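Local coordinates for BRO1 protein (Saccharomyces cerevisiae, PDB 1ZB1), which is a class E VPS protein, represented by its Bro1 domain, that recruits the Doa4 deubiquitinase to endosomes so that cargo loses ubiquitin before entering intralumenal vesicles, at residues Leu265-Glu270 and Gly274-Phe279. Sequence-based numbering, arbitrary orientation.
Sequences LHLEEE and GEAIAF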
ATOM      1  N   LEU A 265     -25.187 -14.953 -11.276  1.00 34.58           N
ATOM      2  CA  LEU A 265     -26.428 -14.644 -10.577  1.00 36.44           C
ATOM      3  C   LEU A 265     -27.202 -13.582 -11.358  1.00 38.31           C
ATOM      4  O   LEU A 265     -28.429 -13.513 -11.290  1.00 37.92           O
ATOM      5  CB  LEU A 265     -26.142 -14.142  -9.160  1.00 35.58           C
ATOM      6  CG  LEU A 265     -25.553 -15.159  -8.180  1.00 37.01           C
ATOM      7  CD1 LEU A 265     -25.398 -14.517  -6.814  1.00 35.73           C
ATOM      8  CD2 LEU A 265     -26.462 -16.380  -8.087  1.00 35.44           C
ATOM      9  N   HIS A 266     -26.471 -12.759 -12.102  1.00 40.17           N
ATOM     10  CA  HIS A 266     -27.082 -11.716 -12.913  1.00 41.05           C
ATOM     11  C   HIS A 266     -27.717 -12.347 -14.150  1.00 42.60           C
ATOM     12  O   HIS A 266     -28.842 -12.011 -14.521  1.00 42.09           O
ATOM     13  CB  HIS A 266     -26.027 -10.684 -13.325  1.00 41.05           C
ATOM     14  CG  HIS A 266     -26.423  -9.853 -14.504  1.00 39.42           C
ATOM     15  ND1 HIS A 266     -25.876 -10.035 -15.757  1.00 40.22           N
ATOM     16  CD2 HIS A 266     -27.341  -8.867 -14.633  1.00 39.29           C
ATOM     17  CE1 HIS A 266     -26.442  -9.197 -16.607  1.00 40.17           C
ATOM     18  NE2 HIS A 266     -27.336  -8.478 -15.951  1.00 38.83           N
ATOM     19  N   LEU A 267     -26.990 -13.262 -14.783  1.00 42.97           N
ATOM     20  CA  LEU A 267     -27.485 -13.944 -15.971  1.00 44.28           C
ATOM     21  C   LEU A 267     -28.782 -14.690 -15.665  1.00 45.33           C
ATOM     22  O   LEU A 267     -29.688 -14.740 -16.496  1.00 44.80           O
ATOM     23  CB  LEU A 267     -26.431 -14.919 -16.501  1.00 44.99           C
ATOM     24  CG  LEU A 267     -25.139 -14.273 -17.005  1.00 44.26           C
ATOM     25  CD1 LEU A 267     -24.173 -15.350 -17.466  1.00 44.87           C
ATOM     26  CD2 LEU A 267     -25.457 -13.322 -18.144  1.00 45.24           C
ATOM     27  N   GLU A 268     -28.866 -15.267 -14.471  1.00 46.41           N
ATOM     28  CA  GLU A 268     -30.062 -15.991 -14.055  1.00 48.24           C
ATOM     29  C   GLU A 268     -31.193 -14.993 -13.859  1.00 49.06           C
ATOM     30  O   GLU A 268     -32.363 -15.307 -14.072  1.00 48.99           O
ATOM     31  CB  GLU A 268     -29.817 -16.733 -12.740  1.00 48.42           C
ATOM     32  CG  GLU A 268     -31.103 -17.189 -12.063  1.00 50.23           C
ATOM     33  CD  GLU A 268     -30.864 -17.861 -10.730  1.00 51.25           C
ATOM     34  OE1 GLU A 268     -30.048 -17.344  -9.939  1.00 51.53           O
ATOM     35  OE2 GLU A 268     -31.503 -18.900 -10.468  1.00 51.99           O
ATOM     36  N   GLU A 269     -30.823 -13.790 -13.442  1.00 50.20           N
ATOM     37  CA  GLU A 269     -31.773 -12.712 -13.205  1.00 51.60           C
ATOM     38  C   GLU A 269     -32.327 -12.248 -14.553  1.00 52.23           C
ATOM     39  O   GLU A 269     -33.447 -11.751 -14.638  1.00 52.47           O
ATOM     40  CB  GLU A 269     -31.062 -11.560 -12.488  1.00 51.77           C
ATOM     41  CG  GLU A 269     -31.954 -10.662 -11.647  1.00 52.36           C
ATOM     42  CD  GLU A 269     -31.153  -9.655 -10.832  1.00 53.15           C
ATOM     43  OE1 GLU A 269     -30.445  -8.820 -11.439  1.00 53.23           O
ATOM     44  OE2 GLU A 269     -31.228  -9.703  -9.585  1.00 52.14           O
ATOM     45  N   GLU A 270     -31.531 -12.423 -15.605  1.00 53.56           N
ATOM     46  CA  GLU A 270     -31.927 -12.037 -16.956  1.00 54.43           C
ATOM     47  C   GLU A 270     -32.502 -13.242 -17.694  1.00 54.84           C
ATOM     48  O   GLU A 270     -32.620 -13.232 -18.918  1.00 54.17           O
ATOM     49  CB  GLU A 270     -30.721 -11.509 -17.736  1.00 55.19           C
ATOM     50  CG  GLU A 270     -30.042 -10.296 -17.126  1.00 58.27           C
ATOM     51  CD  GLU A 270     -30.860  -9.028 -17.264  1.00 59.32           C
ATOM     52  OE1 GLU A 270     -31.949  -8.940 -16.658  1.00 59.72           O
ATOM     53  OE2 GLU A 270     -30.408  -8.114 -17.985  1.00 61.63           O
ATOM     54  N   GLY A 274     -28.053 -21.482 -18.495  1.00 55.88           N
ATOM     55  CA  GLY A 274     -27.271 -22.166 -19.505  1.00 55.01           C
ATOM     56  C   GLY A 274     -26.053 -21.311 -19.770  1.00 53.75           C
ATOM     57  O   GLY A 274     -24.924 -21.799 -19.813  1.00 53.30           O
ATOM     58  N   GLU A 275     -26.291 -20.017 -19.960  1.00 52.31           N
ATOM     59  CA  GLU A 275     -25.208 -19.074 -20.177  1.00 50.12           C
ATOM     60  C   GLU A 275     -24.681 -18.817 -18.771  1.00 47.28           C
ATOM     61  O   GLU A 275     -23.474 -18.708 -18.547  1.00 45.30           O
ATOM     62  CB  GLU A 275     -25.744 -17.782 -20.800  1.00 51.90           C
ATOM     63  CG  GLU A 275     -24.667 -16.795 -21.203  1.00 53.98           C
ATOM     64  CD  GLU A 275     -25.205 -15.669 -22.068  1.00 57.12           C
ATOM     65  OE1 GLU A 275     -26.084 -14.918 -21.596  1.00 59.09           O
ATOM     66  OE2 GLU A 275     -24.750 -15.536 -23.224  1.00 57.34           O
ATOM     67  N   ALA A 276     -25.613 -18.751 -17.823  1.00 44.90           N
ATOM     68  CA  ALA A 276     -25.295 -18.536 -16.420  1.00 42.84           C
ATOM     69  C   ALA A 276     -24.593 -19.778 -15.885  1.00 42.33           C
ATOM     70  O   ALA A 276     -23.647 -19.686 -15.104  1.00 41.47           O
ATOM     71  CB  ALA A 276     -26.571 -18.277 -15.631  1.00 42.29           C
ATOM     72  N   ILE A 277     -25.074 -20.943 -16.308  1.00 41.91           N
ATOM     73  CA  ILE A 277     -24.491 -22.211 -15.887  1.00 40.42           C
ATOM     74  C   ILE A 277     -23.034 -22.274 -16.343  1.00 39.39           C
ATOM     75  O   ILE A 277     -22.177 -22.811 -15.644  1.00 37.86           O
ATOM     76  CB  ILE A 277     -25.279 -23.405 -16.487  1.00 41.29           C
ATOM     77  CG1 ILE A 277     -26.682 -23.447 -15.875  1.00 40.70           C
ATOM     78  CG2 ILE A 277     -24.537 -24.713 -16.240  1.00 40.39           C
ATOM     79  CD1 ILE A 277     -27.600 -24.473 -16.505  1.00 43.86           C
ATOM     80  N   ALA A 278     -22.761 -21.715 -17.517  1.00 37.96           N
ATOM     81  CA  ALA A 278     -21.410 -21.703 -18.057  1.00 38.65           C
ATOM     82  C   ALA A 278     -20.486 -20.859 -17.174  1.00 38.81           C
ATOM     83  O   ALA A 278     -19.317 -21.199 -16.987  1.00 38.90           O
ATOM     84  CB  ALA A 278     -21.423 -21.159 -19.483  1.00 39.24           C
ATOM     85  N   PHE A 279     -21.013 -19.765 -16.630  1.00 37.29           N
ATOM     86  CA  PHE A 279     -20.221 -18.895 -15.769  1.00 36.44           C
ATOM     87  C   PHE A 279     -20.051 -19.457 -14.366  1.00 36.21           C
ATOM     88  O   PHE A 279     -19.043 -19.196 -13.711  1.00 34.17           O
ATOM     89  CB  PHE A 279     -20.830 -17.493 -15.717  1.00 34.77           C
ATOM     90  CG  PHE A 279     -20.302 -16.580 -16.779  1.00 35.53           C
ATOM     91  CD1 PHE A 279     -19.060 -15.969 -16.629  1.00 36.26           C
ATOM     92  CD2 PHE A 279     -21.017 -16.368 -17.952  1.00 35.92           C
ATOM     93  CE1 PHE A 279     -18.533 -15.157 -17.636  1.00 37.09           C
ATOM     94  CE2 PHE A 279     -20.504 -15.560 -18.967  1.00 37.34           C
ATOM     95  CZ  PHE A 279     -19.257 -14.954 -18.808  1.00 38.44           C
TER
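Leu267, in the last turn of helix 242-269, packs against the start of helix 275-290, meeting Glu275, Ala276 and Phe279. The apolar contacts dominate. Leu267 CB lies 3.5 Å from Ala276 CB, tighter than usual for two carbons, where the small alanine lets the backbones close to 5.1 Å between the CA atoms of Leu267 and Ala276. With CG anti to its carbonyl carbon (chi1 -65°), Leu267 sends CD1 between the aromatic ring and the opposing backbone: CD1 is 3.4 Å from Phe279 CD2, approaching the ring obliquely, and 3.6 Å from Glu275 O. The Phe279 ring also packs edge-to-face with His263, one turn back on the first helix.

At the polar margin, the extended Glu275 chain crosses Leu267 at about a right angle, its CG 4.0 Å from CD1 and its OE1 3.9 Å from CD2 of the leucine. The carboxylate makes its salt bridge with Arg272 of the connecting loop, which also touches Leu267; Glu268 instead pairs with Lys313 of helix 303-322.

The short segments run antiparallel at 173°, their axes 8.3 Å apart, forming a helical hairpin within the Bro1 domain, with Gly274 as the N-cap of helix 275-290. Leu267 meets the second segment by van der Waals contact alone, while the carboxylates of Glu275 and Glu268 have their salt-bridge partners, Arg272 and Lys313, outside the two segments.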